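Local coordinates for esterase (Alcaligenes sp., PDB 1QLW), which probably hydrolyses carboxylic esters, as a bacterial esterase of the alpha/beta hydrolase fold that is present here as an assembly of two chains, at residues T29-S34 against D40-V45; N118-G123 against S128-L133; S110-S115 against P174-S179; T46-Y51 against P183-A188; G19-G24 against A194-G199. One frame throughout, in Å; residues are numbered along the deposited sequence.

Contact 1 (T29-S34 against D40-V45); sequences TSETLS and DAHGTV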
# COMPACT_ATOMS: atom_id res chain seq x y z
N THR A 29 10.89 -20.70 6.13
CA THR A 29 10.88 -21.80 5.17
C THR A 29 9.52 -22.48 5.27
O THR A 29 9.13 -22.91 6.36
CB THR A 29 11.99 -22.83 5.47
OG1 THR A 29 13.24 -22.14 5.43
CG2 THR A 29 11.99 -23.98 4.47
N SER A 30 8.80 -22.55 4.18
CA SER A 30 7.45 -23.08 4.16
C SER A 30 7.35 -24.25 3.20
O SER A 30 8.09 -24.34 2.21
CB SER A 30 6.51 -21.99 3.64
OG SER A 30 5.20 -22.50 3.52
N GLU A 31 6.42 -25.14 3.49
CA GLU A 31 6.09 -26.28 2.66
C GLU A 31 4.77 -26.07 1.93
O GLU A 31 4.41 -26.92 1.11
CB GLU A 31 5.97 -27.56 3.49
CG GLU A 31 7.18 -27.85 4.37
CD GLU A 31 8.52 -27.70 3.69
OE1 GLU A 31 8.61 -28.17 2.54
OE2 GLU A 31 9.45 -27.12 4.27
N THR A 32 4.08 -24.95 2.16
CA THR A 32 2.73 -24.78 1.63
C THR A 32 2.53 -23.42 0.98
O THR A 32 1.46 -22.81 1.11
CB THR A 32 1.67 -25.04 2.72
OG1 THR A 32 1.93 -24.17 3.82
CG2 THR A 32 1.71 -26.47 3.24
N LEU A 33 3.52 -22.96 0.20
CA LEU A 33 3.42 -21.65 -0.44
C LEU A 33 2.47 -21.61 -1.61
O LEU A 33 2.09 -20.53 -2.08
CB LEU A 33 4.79 -21.18 -0.93
CG LEU A 33 5.83 -20.92 0.15
CD1 LEU A 33 7.15 -20.54 -0.51
CD2 LEU A 33 5.37 -19.84 1.12
N SER A 34 2.10 -22.77 -2.16
CA SER A 34 1.34 -22.81 -3.40
C SER A 34 0.53 -24.10 -3.45
O SER A 34 0.95 -25.12 -2.92
CB SER A 34 2.31 -22.72 -4.57
OG SER A 34 1.65 -22.74 -5.81
N ASP A 40 6.48 -22.77 -6.70
CA ASP A 40 6.93 -23.86 -5.83
C ASP A 40 6.25 -23.83 -4.46
O ASP A 40 6.20 -22.78 -3.82
CB ASP A 40 8.43 -23.76 -5.58
CG ASP A 40 9.33 -23.90 -6.78
OD1 ASP A 40 8.87 -24.33 -7.86
OD2 ASP A 40 10.52 -23.57 -6.64
N ALA A 41 5.75 -24.97 -3.97
CA ALA A 41 5.15 -25.02 -2.64
C ALA A 41 6.20 -24.95 -1.54
O ALA A 41 5.90 -24.44 -0.46
CB ALA A 41 4.29 -26.26 -2.43
N HIS A 42 7.39 -25.49 -1.78
CA HIS A 42 8.47 -25.42 -0.79
C HIS A 42 9.34 -24.22 -1.15
O HIS A 42 9.81 -24.15 -2.29
CB HIS A 42 9.34 -26.70 -0.80
CG HIS A 42 10.60 -26.52 -0.00
ND1 HIS A 42 10.68 -26.73 1.36
CD2 HIS A 42 11.83 -26.11 -0.40
CE1 HIS A 42 11.92 -26.47 1.77
NE2 HIS A 42 12.63 -26.10 0.72
N GLY A 43 9.61 -23.32 -0.22
CA GLY A 43 10.46 -22.19 -0.50
C GLY A 43 10.57 -21.30 0.72
O GLY A 43 9.98 -21.59 1.76
N THR A 44 11.34 -20.25 0.57
CA THR A 44 11.59 -19.30 1.65
C THR A 44 10.94 -17.97 1.32
O THR A 44 11.13 -17.44 0.22
CB THR A 44 13.11 -19.07 1.78
OG1 THR A 44 13.77 -20.33 1.87
CG2 THR A 44 13.44 -18.25 3.01
N VAL A 45 10.20 -17.42 2.27
CA VAL A 45 9.58 -16.11 2.10
C VAL A 45 10.06 -15.19 3.23
O VAL A 45 10.34 -15.65 4.33
CB VAL A 45 8.04 -16.12 2.02
CG1 VAL A 45 7.60 -16.79 0.72
CG2 VAL A 45 7.44 -16.80 3.24
O HOH W 1 15.68 -20.97 3.66
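His-42 ND1 donates to Glu-31 OE1 at 2.8 Å, the shortest hydrogen bond across this long-looped beta hairpin, where strand 26-30 turns back into strand 43-57. The oxygen lies close to the imidazole plane and is met on its syn side, while carboxylate and ring are turned 32° from each other. Glu-31 reaches the histidine although its CB leaves in the other direction, because the chain folds at chi2 (-47°) and lays the carboxylate alongside the ring. On the strands proper, Ser-30 and Gly-43 form an antiparallel hydrogen-bonded pair, with Ser-30 N to Gly-43 O at 2.9 Å and Gly-43 N to Ser-30 O at 3.0 Å. Ser-30 O is approached a second time by the CA-H of His-42, with CA 3.2 Å away. Thr-29 and Thr-44 are the neighbouring non-hydrogen-bonded pair; a water joins their hydroxyls and donates to Thr-44 OG1, which is also bonded to Glu-139 of the second subunit. Ser-30 OG accepts from Thr-32 N in an ST turn and is hydrogen-bonded to Ser-115 OG, tying the hairpin end to the start of helix 115-121. Past the strands, Leu-33 N donates almost straight (172°) to a lone pair of Ala-41 O. The Leu-33 side chain then runs along the second strand: CD1 rests on the backbone of Gly-43, 3.7 Å from its CA, and Leu-33 CD2 meets Val-45 CG1 at 3.8 Å.

Contact 2 (N118-G123 against S128-L133); sequences NAVKLG and SSLPDL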
# COMPACT_ATOMS: atom_id res chain seq x y z
N ASN A 118 -2.99 -22.23 3.23
CA ASN A 118 -2.80 -23.28 2.24
C ASN A 118 -2.67 -24.65 2.90
O ASN A 118 -3.12 -25.64 2.33
CB ASN A 118 -1.57 -22.98 1.38
CG ASN A 118 -1.83 -21.96 0.28
OD1 ASN A 118 -0.87 -21.62 -0.44
ND2 ASN A 118 -3.04 -21.52 0.12
N ALA A 119 -2.04 -24.74 4.09
CA ALA A 119 -1.92 -26.03 4.75
C ALA A 119 -3.27 -26.64 5.03
O ALA A 119 -3.48 -27.86 4.92
CB ALA A 119 -1.11 -25.93 6.03
N VAL A 120 -4.24 -25.82 5.46
CA VAL A 120 -5.59 -26.30 5.70
C VAL A 120 -6.26 -26.69 4.39
O VAL A 120 -6.89 -27.74 4.28
CB VAL A 120 -6.39 -25.26 6.49
CG1 VAL A 120 -7.82 -25.73 6.72
CG2 VAL A 120 -5.71 -24.96 7.81
N LYS A 121 -6.12 -25.87 3.34
CA LYS A 121 -6.71 -26.20 2.05
C LYS A 121 -6.20 -27.52 1.51
O LYS A 121 -6.94 -28.26 0.86
CB LYS A 121 -6.48 -25.05 1.07
CG LYS A 121 -7.40 -25.16 -0.13
CD LYS A 121 -7.38 -23.83 -0.87
CE LYS A 121 -8.08 -23.94 -2.19
NZ LYS A 121 -9.52 -24.22 -2.06
N LEU A 122 -4.93 -27.81 1.75
CA LEU A 122 -4.28 -29.04 1.32
C LEU A 122 -4.61 -30.23 2.19
O LEU A 122 -4.13 -31.34 1.92
CB LEU A 122 -2.76 -28.80 1.30
CG LEU A 122 -2.27 -27.91 0.15
CD1 LEU A 122 -0.86 -27.42 0.44
CD2 LEU A 122 -2.30 -28.67 -1.17
N GLY A 123 -5.36 -30.05 3.28
CA GLY A 123 -5.73 -31.13 4.17
C GLY A 123 -4.60 -31.58 5.08
O GLY A 123 -4.71 -32.66 5.67
N SER A 128 -8.79 -25.17 12.82
CA SER A 128 -8.46 -24.40 14.01
C SER A 128 -7.11 -23.71 13.91
O SER A 128 -6.83 -22.78 14.66
CB SER A 128 -8.55 -25.28 15.26
OG SER A 128 -7.81 -26.47 15.08
N SER A 129 -6.25 -24.16 12.99
CA SER A 129 -4.95 -23.54 12.82
C SER A 129 -4.96 -22.38 11.83
O SER A 129 -3.92 -21.77 11.57
CB SER A 129 -3.90 -24.56 12.40
OG SER A 129 -4.14 -24.99 11.10
N LEU A 130 -6.12 -22.05 11.26
CA LEU A 130 -6.18 -20.87 10.39
C LEU A 130 -5.85 -19.64 11.21
O LEU A 130 -6.15 -19.56 12.41
CB LEU A 130 -7.58 -20.75 9.81
CG LEU A 130 -7.90 -21.79 8.73
CD1 LEU A 130 -9.39 -21.81 8.43
CD2 LEU A 130 -7.10 -21.55 7.46
N PRO A 131 -5.28 -18.61 10.59
CA PRO A 131 -4.97 -17.39 11.32
C PRO A 131 -6.20 -16.71 11.87
O PRO A 131 -7.28 -16.80 11.30
CB PRO A 131 -4.29 -16.51 10.29
CG PRO A 131 -4.78 -17.02 9.00
CD PRO A 131 -4.93 -18.53 9.15
N ASP A 132 -6.02 -15.98 12.97
CA ASP A 132 -7.04 -15.14 13.56
C ASP A 132 -7.11 -13.84 12.78
O ASP A 132 -6.19 -13.01 12.85
CB ASP A 132 -6.66 -14.87 15.02
CG ASP A 132 -7.66 -13.97 15.71
OD1 ASP A 132 -8.84 -13.96 15.33
OD2 ASP A 132 -7.22 -13.30 16.67
N LEU A 133 -8.17 -13.65 12.02
CA LEU A 133 -8.38 -12.51 11.14
C LEU A 133 -9.70 -11.82 11.45
O LEU A 133 -10.66 -12.51 11.85
CB LEU A 133 -8.44 -12.99 9.67
CG LEU A 133 -7.29 -13.86 9.21
CD1 LEU A 133 -7.50 -14.28 7.77
CD2 LEU A 133 -5.98 -13.11 9.35
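Val-120, in the last turns of helix 115-121, leans on the loop that follows the helix, with Leu-130 as its main partner; between them the chain leaves the helix through a Schellman motif at Gly-123. Starting at the root of the valine, CB lies 3.9 Å from Leu-130 CD2. One step further out, CG2 carries most of the contact: it is 3.7 Å from Leu-130 CD2, 4.0 Å from Leu-130 CG and 3.6 Å from Ser-129 OG. A chi1 of 178° sets CG1 opposite the valine's backbone N and leaves CG2 beside that N, facing the loop. The two side chains cross at about a right angle, and CD2 is the leucine branch that comes closest. The serine oxygen approaches the same methyl by van der Waals contact alone; its hydrogen bond is spent on Pro-126 O, one turn back in its own loop. Leu-122 N still makes a regular helical bond, to Asn-118 O; the positive phi of Gly-123 (76°) then turns the chain off the helix. The second subunit repeats the theme: Val-120 and Leu-130 also pack on Leu-130 and Val-120 of the neighbouring chain, and Lys-121 NZ is hydrogen-bonded to Leu-130 O of that subunit. Within the Schellman turn itself, Gly-123 N donates to Val-120 O at 2.9 Å.

Contact 3 (S110-S115 against P174-S179); sequences SATDIS and PDWLGS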
# COMPACT_ATOMS: atom_id res chain seq x y z
N SER A 110 2.86 -4.59 3.33
CA SER A 110 3.74 -5.36 4.20
C SER A 110 3.27 -6.81 4.29
O SER A 110 2.16 -7.08 4.75
CB SER A 110 3.73 -4.73 5.59
OG SER A 110 4.12 -3.39 5.54
N ALA A 111 4.10 -7.75 3.83
CA ALA A 111 3.66 -9.11 3.60
C ALA A 111 3.18 -9.85 4.84
O ALA A 111 3.80 -9.81 5.91
CB ALA A 111 4.82 -9.93 3.03
N THR A 112 2.13 -10.62 4.64
CA THR A 112 1.68 -11.68 5.52
C THR A 112 2.26 -13.02 5.06
O THR A 112 2.85 -13.10 4.00
CB THR A 112 0.14 -11.78 5.52
OG1 THR A 112 -0.30 -12.01 4.16
CG2 THR A 112 -0.51 -10.53 6.09
N ASP A 113 2.08 -14.06 5.86
CA ASP A 113 2.43 -15.43 5.50
C ASP A 113 1.10 -16.17 5.29
O ASP A 113 0.31 -16.25 6.25
CB ASP A 113 3.23 -16.14 6.59
CG ASP A 113 3.73 -17.54 6.25
OD1 ASP A 113 3.51 -18.01 5.11
OD2 ASP A 113 4.37 -18.17 7.12
N ILE A 114 0.88 -16.70 4.11
CA ILE A 114 -0.34 -17.44 3.82
C ILE A 114 -0.19 -18.94 3.97
O ILE A 114 -1.12 -19.71 3.70
CB ILE A 114 -0.92 -17.06 2.44
CG1 ILE A 114 0.07 -17.17 1.29
CG2 ILE A 114 -1.50 -15.64 2.53
CD1 ILE A 114 0.60 -18.56 1.00
N SER A 115 0.94 -19.39 4.50
CA SER A 115 1.23 -20.82 4.57
C SER A 115 0.17 -21.59 5.34
O SER A 115 -0.15 -22.72 4.92
CB SER A 115 2.58 -21.07 5.24
OG SER A 115 3.63 -20.56 4.47
N PRO A 174 -9.02 -6.03 5.83
CA PRO A 174 -8.85 -7.03 6.88
C PRO A 174 -7.59 -6.81 7.69
O PRO A 174 -6.57 -6.33 7.20
CB PRO A 174 -8.80 -8.35 6.12
CG PRO A 174 -9.57 -8.08 4.88
CD PRO A 174 -9.22 -6.66 4.50
N ASP A 175 -7.67 -7.24 8.94
CA ASP A 175 -6.64 -7.02 9.93
C ASP A 175 -6.12 -8.34 10.45
O ASP A 175 -6.90 -9.18 10.92
CB ASP A 175 -7.23 -6.15 11.04
CG ASP A 175 -6.19 -5.49 11.90
OD1 ASP A 175 -5.18 -6.15 12.20
OD2 ASP A 175 -6.41 -4.31 12.28
N TRP A 176 -4.80 -8.53 10.36
CA TRP A 176 -4.12 -9.74 10.78
C TRP A 176 -3.47 -9.58 12.15
O TRP A 176 -2.71 -10.50 12.55
CB TRP A 176 -3.07 -10.09 9.72
CG TRP A 176 -3.63 -10.59 8.43
CD1 TRP A 176 -4.51 -9.99 7.58
CD2 TRP A 176 -3.31 -11.85 7.82
NE1 TRP A 176 -4.78 -10.80 6.51
CE2 TRP A 176 -4.07 -11.95 6.65
CE3 TRP A 176 -2.47 -12.91 8.19
CZ2 TRP A 176 -3.97 -13.06 5.80
CZ3 TRP A 176 -2.38 -14.02 7.35
CH2 TRP A 176 -3.14 -14.07 6.20
N LEU A 177 -3.79 -8.57 12.93
CA LEU A 177 -3.16 -8.35 14.23
C LEU A 177 -3.14 -9.60 15.10
O LEU A 177 -2.12 -9.94 15.73
CB LEU A 177 -3.94 -7.25 15.00
CG LEU A 177 -3.26 -6.79 16.28
CD1 LEU A 177 -2.20 -5.75 16.01
CD2 LEU A 177 -4.28 -6.29 17.29
N GLY A 178 -4.28 -10.28 15.17
CA GLY A 178 -4.46 -11.40 16.07
C GLY A 178 -3.68 -12.63 15.70
O GLY A 178 -3.58 -13.56 16.51
N SER A 179 -3.10 -12.66 14.51
CA SER A 179 -2.31 -13.77 14.02
C SER A 179 -0.81 -13.49 14.09
O SER A 179 -0.03 -14.30 13.60
CB SER A 179 -2.77 -14.10 12.59
OG SER A 179 -2.16 -13.16 11.75
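A threonine methyl sits squarely over an indole: Thr-112 CG2 stands 3.5 Å above the plane of Trp-176, in a CH-pi contact that carries most of this meeting of two loops. The methyl is 3.8 Å from the centroid of the six-membered ring and only 20° off its normal, with Trp-176 CD2 its nearest ring atom. Thr-112 chi1 of 57° puts OG1 between the backbone N and the carbonyl carbon and sends the methyl to the tryptophan, the two side chains crossing at about a right angle. Further along the six-membered ring, Asp-113 O approaches CZ3 of Trp-176 at 3.7 Å, and Ile-114 CG2 brushes CH2 of Trp-176 at 4.3 Å. Each loop also has hydrogen bonds of its own. Asp-113 OD1 accepts both the hydroxyl of Ser-115, at 2.6 Å from its OG, and the backbone N of Ser-115, which comes from above the carboxylate plane; Trp-176 O likewise takes the OG and N of Ser-179. Asp-175, beside the tryptophan, forms a salt bridge with Arg-107, and Leu-133 touches the indole as well. Thr-112 and Ile-114 also pack on Pro-174 of the second subunit. The pattern is one of two Asx turns, Asp-113 to Ser-115 leading into helix 115-121 and Asp-175 to Leu-177 in the loop between helices 165-171 and 185-197 of an alpha/beta hydrolase.

Contact 4 (T46-Y51 against P183-A188); sequences TVDQMY and PNPTVA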
# COMPACT_ATOMS: atom_id res chain seq x y z
N THR A 46 9.99 -13.89 2.96
CA THR A 46 10.25 -12.88 4.00
C THR A 46 8.91 -12.36 4.49
O THR A 46 8.06 -11.94 3.68
CB THR A 46 11.07 -11.73 3.41
OG1 THR A 46 12.28 -12.27 2.85
CG2 THR A 46 11.43 -10.70 4.48
N VAL A 47 8.73 -12.34 5.81
CA VAL A 47 7.49 -11.86 6.43
C VAL A 47 7.84 -10.95 7.60
O VAL A 47 8.98 -10.92 8.07
CB VAL A 47 6.55 -12.98 6.88
CG1 VAL A 47 6.11 -13.86 5.72
CG2 VAL A 47 7.24 -13.79 7.95
N ASP A 48 6.88 -10.14 8.03
CA ASP A 48 6.97 -9.20 9.15
C ASP A 48 7.67 -7.88 8.82
O ASP A 48 7.64 -6.98 9.67
CB ASP A 48 7.58 -9.81 10.40
CG ASP A 48 6.75 -10.89 11.07
OD1 ASP A 48 5.55 -11.01 10.79
OD2 ASP A 48 7.37 -11.63 11.86
N GLN A 49 8.19 -7.71 7.62
CA GLN A 49 8.79 -6.46 7.19
C GLN A 49 7.71 -5.37 7.12
O GLN A 49 6.53 -5.63 6.90
CB GLN A 49 9.45 -6.63 5.82
CG GLN A 49 8.52 -7.00 4.66
CD GLN A 49 8.39 -8.49 4.49
OE1 GLN A 49 8.47 -9.25 5.43
NE2 GLN A 49 8.24 -8.98 3.27
N MET A 50 8.17 -4.12 7.22
CA MET A 50 7.29 -2.95 7.26
C MET A 50 7.58 -2.03 6.07
O MET A 50 8.71 -1.53 5.94
CB MET A 50 7.51 -2.21 8.58
CG MET A 50 6.72 -0.92 8.72
SD MET A 50 6.99 -0.15 10.33
CE MET A 50 8.60 0.62 10.09
N TYR A 51 6.58 -1.78 5.25
CA TYR A 51 6.66 -0.81 4.15
C TYR A 51 6.71 0.61 4.69
O TYR A 51 5.95 0.97 5.59
CB TYR A 51 5.39 -0.94 3.31
CG TYR A 51 5.23 0.09 2.21
CD1 TYR A 51 6.02 0.05 1.05
CD2 TYR A 51 4.30 1.11 2.32
CE1 TYR A 51 5.86 0.99 0.06
CE2 TYR A 51 4.14 2.05 1.32
CZ TYR A 51 4.92 1.97 0.17
OH TYR A 51 4.69 2.91 -0.82
N PRO A 183 4.36 -7.85 21.64
CA PRO A 183 4.11 -6.70 20.79
C PRO A 183 4.15 -7.02 19.31
O PRO A 183 4.87 -7.91 18.83
CB PRO A 183 5.27 -5.74 21.14
CG PRO A 183 5.56 -6.08 22.57
CD PRO A 183 5.45 -7.57 22.61
N ASN A 184 3.32 -6.31 18.56
CA ASN A 184 3.26 -6.54 17.11
C ASN A 184 4.63 -6.30 16.52
O ASN A 184 5.37 -5.43 16.98
CB ASN A 184 2.22 -5.56 16.56
CG ASN A 184 1.95 -5.78 15.09
OD1 ASN A 184 1.06 -6.60 14.73
ND2 ASN A 184 2.68 -5.11 14.26
N PRO A 185 5.00 -6.99 15.45
CA PRO A 185 6.29 -6.79 14.79
C PRO A 185 6.55 -5.37 14.35
O PRO A 185 7.72 -4.94 14.22
CB PRO A 185 6.26 -7.78 13.62
CG PRO A 185 5.41 -8.90 14.13
CD PRO A 185 4.31 -8.17 14.87
N THR A 186 5.50 -4.56 14.13
CA THR A 186 5.69 -3.15 13.81
C THR A 186 6.53 -2.46 14.88
O THR A 186 7.29 -1.54 14.56
CB THR A 186 4.33 -2.46 13.66
OG1 THR A 186 3.54 -3.11 12.66
CG2 THR A 186 4.47 -1.01 13.29
N VAL A 187 6.36 -2.82 16.14
CA VAL A 187 7.07 -2.16 17.24
C VAL A 187 8.57 -2.22 17.08
O VAL A 187 9.25 -1.18 17.15
CB VAL A 187 6.59 -2.78 18.57
CG1 VAL A 187 7.48 -2.32 19.72
CG2 VAL A 187 5.14 -2.40 18.82
N ALA A 188 9.13 -3.42 16.86
CA ALA A 188 10.56 -3.52 16.66
C ALA A 188 11.00 -2.79 15.39
O ALA A 188 12.08 -2.21 15.32
CB ALA A 188 10.99 -4.97 16.57
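Asp-48 and Pro-185 meet at a slant, the CB-CG edge of the proline ring standing over the flat of the Asp-48 carboxylate: Pro-185 CG is nearly equidistant from Asp-48 CG (3.9 Å), OD1 (4.0 Å) and OD2 (4.1 Å). Lower down, the two CB atoms of Asp-48 and Pro-185 are 4.0 Å apart. The acid's charge is met not by the proline but by Arg-26, in a salt bridge from OD2. Met-50 approaches Thr-186 differently, at about a right angle. Its chain runs straight through chi1 and chi2 (176° and 178°), carrying the sulfur across from the strand, so that SD touches Thr-186 CG2 at 4.0 Å before the chain bends at its last torsion. Thr-186 meets the methionine with this methyl, while its OG1 is hydrogen-bonded to Ser-105 N. Strand 43-57 is broken by a bulge or short loop hereabouts, and the CB of Gln-49 points away from the helix. Asp-48 O is held by Ser-105 OG and Asn-189 ND2. The whole is the packing of the first turn of helix 185-197 on strand 43-57, a helix against the central sheet as in the alpha/beta hydrolase fold.

Contact 5 (G19-G24 against A194-G199); sequences GSFFVG and AIKLDG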
# COMPACT_ATOMS: atom_id res chain seq x y z
N GLY A 19 10.62 8.49 -1.77
CA GLY A 19 11.00 7.12 -2.04
C GLY A 19 10.26 6.17 -1.12
O GLY A 19 9.39 6.56 -0.33
N SER A 20 10.69 4.92 -1.19
CA SER A 20 10.08 3.84 -0.45
C SER A 20 11.13 2.79 -0.12
O SER A 20 12.07 2.59 -0.91
CB SER A 20 9.04 3.11 -1.34
OG SER A 20 8.08 4.02 -1.80
N PHE A 21 10.94 2.12 1.01
CA PHE A 21 11.85 1.05 1.41
C PHE A 21 11.11 0.20 2.45
O PHE A 21 10.00 0.56 2.87
CB PHE A 21 13.17 1.57 1.96
CG PHE A 21 13.08 2.49 3.14
CD1 PHE A 21 12.92 3.86 2.98
CD2 PHE A 21 13.12 2.00 4.43
CE1 PHE A 21 12.87 4.71 4.07
CE2 PHE A 21 13.04 2.84 5.54
CZ PHE A 21 12.92 4.19 5.35
N PHE A 22 11.75 -0.89 2.85
CA PHE A 22 11.20 -1.73 3.89
C PHE A 22 12.15 -1.81 5.06
O PHE A 22 13.37 -1.69 4.92
CB PHE A 22 10.96 -3.17 3.38
CG PHE A 22 9.75 -3.23 2.50
CD1 PHE A 22 9.79 -2.84 1.16
CD2 PHE A 22 8.53 -3.66 3.01
CE1 PHE A 22 8.64 -2.85 0.40
CE2 PHE A 22 7.39 -3.71 2.23
CZ PHE A 22 7.45 -3.29 0.91
N VAL A 23 11.58 -2.03 6.24
CA VAL A 23 12.34 -2.23 7.46
C VAL A 23 12.04 -3.63 7.99
O VAL A 23 10.89 -4.06 8.10
CB VAL A 23 11.93 -1.21 8.53
CG1 VAL A 23 12.63 -1.49 9.84
CG2 VAL A 23 12.20 0.19 8.00
N GLY A 24 13.11 -4.35 8.34
CA GLY A 24 12.95 -5.61 9.05
C GLY A 24 12.52 -6.77 8.17
O GLY A 24 12.78 -6.84 6.97
N ALA A 194 13.51 4.42 13.64
CA ALA A 194 13.94 5.58 14.43
C ALA A 194 15.46 5.68 14.50
O ALA A 194 16.02 6.79 14.45
CB ALA A 194 13.31 5.55 15.80
N ILE A 195 16.13 4.55 14.67
CA ILE A 195 17.59 4.52 14.74
C ILE A 195 18.17 4.93 13.40
O ILE A 195 19.11 5.72 13.32
CB ILE A 195 18.07 3.14 15.20
CG1 ILE A 195 17.66 2.92 16.67
CG2 ILE A 195 19.57 2.97 15.04
CD1 ILE A 195 17.78 1.48 17.12
N LYS A 196 17.62 4.43 12.30
CA LYS A 196 18.06 4.77 10.96
C LYS A 196 17.97 6.28 10.74
O LYS A 196 18.87 6.89 10.17
CB LYS A 196 17.23 4.05 9.90
CG LYS A 196 17.43 4.49 8.46
CD LYS A 196 16.49 3.79 7.50
CE LYS A 196 16.62 4.21 6.05
NZ LYS A 196 17.98 3.99 5.49
N LEU A 197 16.84 6.86 11.14
CA LEU A 197 16.62 8.29 10.94
C LEU A 197 17.39 9.15 11.93
O LEU A 197 17.60 10.33 11.65
CB LEU A 197 15.12 8.60 11.05
CG LEU A 197 14.23 7.93 9.99
CD1 LEU A 197 12.79 8.33 10.18
CD2 LEU A 197 14.71 8.24 8.57
N ASP A 198 17.76 8.59 13.07
CA ASP A 198 18.45 9.32 14.11
C ASP A 198 17.59 10.46 14.63
O ASP A 198 18.04 11.58 14.83
CB ASP A 198 19.84 9.79 13.67
CG ASP A 198 20.70 10.24 14.83
OD1 ASP A 198 20.57 9.67 15.93
OD2 ASP A 198 21.49 11.19 14.62
N GLY A 199 16.32 10.14 14.94
CA GLY A 199 15.44 11.10 15.57
C GLY A 199 14.18 11.33 14.77
O GLY A 199 14.20 12.00 13.73
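Where helix 185-197 runs past strand 13-23, on the flank of the central sheet of this alpha/beta hydrolase, Lys-196 lays its aliphatic chain over one face of Phe-21. The contact is a CH-pi one: Lys-196 CE lies 4.2 Å from the ring centroid of Phe-21, 27° off the normal. Its nearest ring atom is Phe-21 CZ, at 3.8 Å, with Phe-21 CE2 following at 3.9 Å, so the carbon rides over the far end of the ring and not over its root. CD of the lysine is the next to touch, 4.1 Å from Phe-21 CE2. The two side chains run antiparallel alongside each other, one coming from the strand and the other from the helix. Lys-196 is extended as far as CE and bends at chi4 (59°), which carries the ammonium above the ring; at 5.2 Å from the Phe-21 centroid, NZ gives at most a weak cation-pi attraction. Phe-21 also packs on Leu-193 one turn earlier in the helix, on Val-52 of strand 43-57 and on Tyr-100 of strand 99-103, so the ring has helix and sheet neighbours besides the lysine. Just beyond, the helix gives way at Asp-198, whose positive phi turns the chain and whose N makes a weak bond back to Ala-194 O, 2.9 Å away.

Overall arrangement
Contact 2 is the buried one; contacts 1, 3 and 4 are partly buried, and contact 5 lies at the surface. Contacts 4 and 5 hold the two ends of helix 185-197 to neighbouring strands of one sheet, and neither has a hydrogen bond across it. Contact 1, on the far end of strand 43-57, its centre about 31 Å from the centre of the chain, is instead built of backbone hydrogen bonds and a His-carboxylate bond. Contact 2 packs helix 115-121 on the loop after it; contact 3 joins the loop before that helix to the loop following helix 165-171. They touch through Leu-133 and Trp-176. Ser-115 ties contact 3 to contact 1. All five lie beside the second subunit.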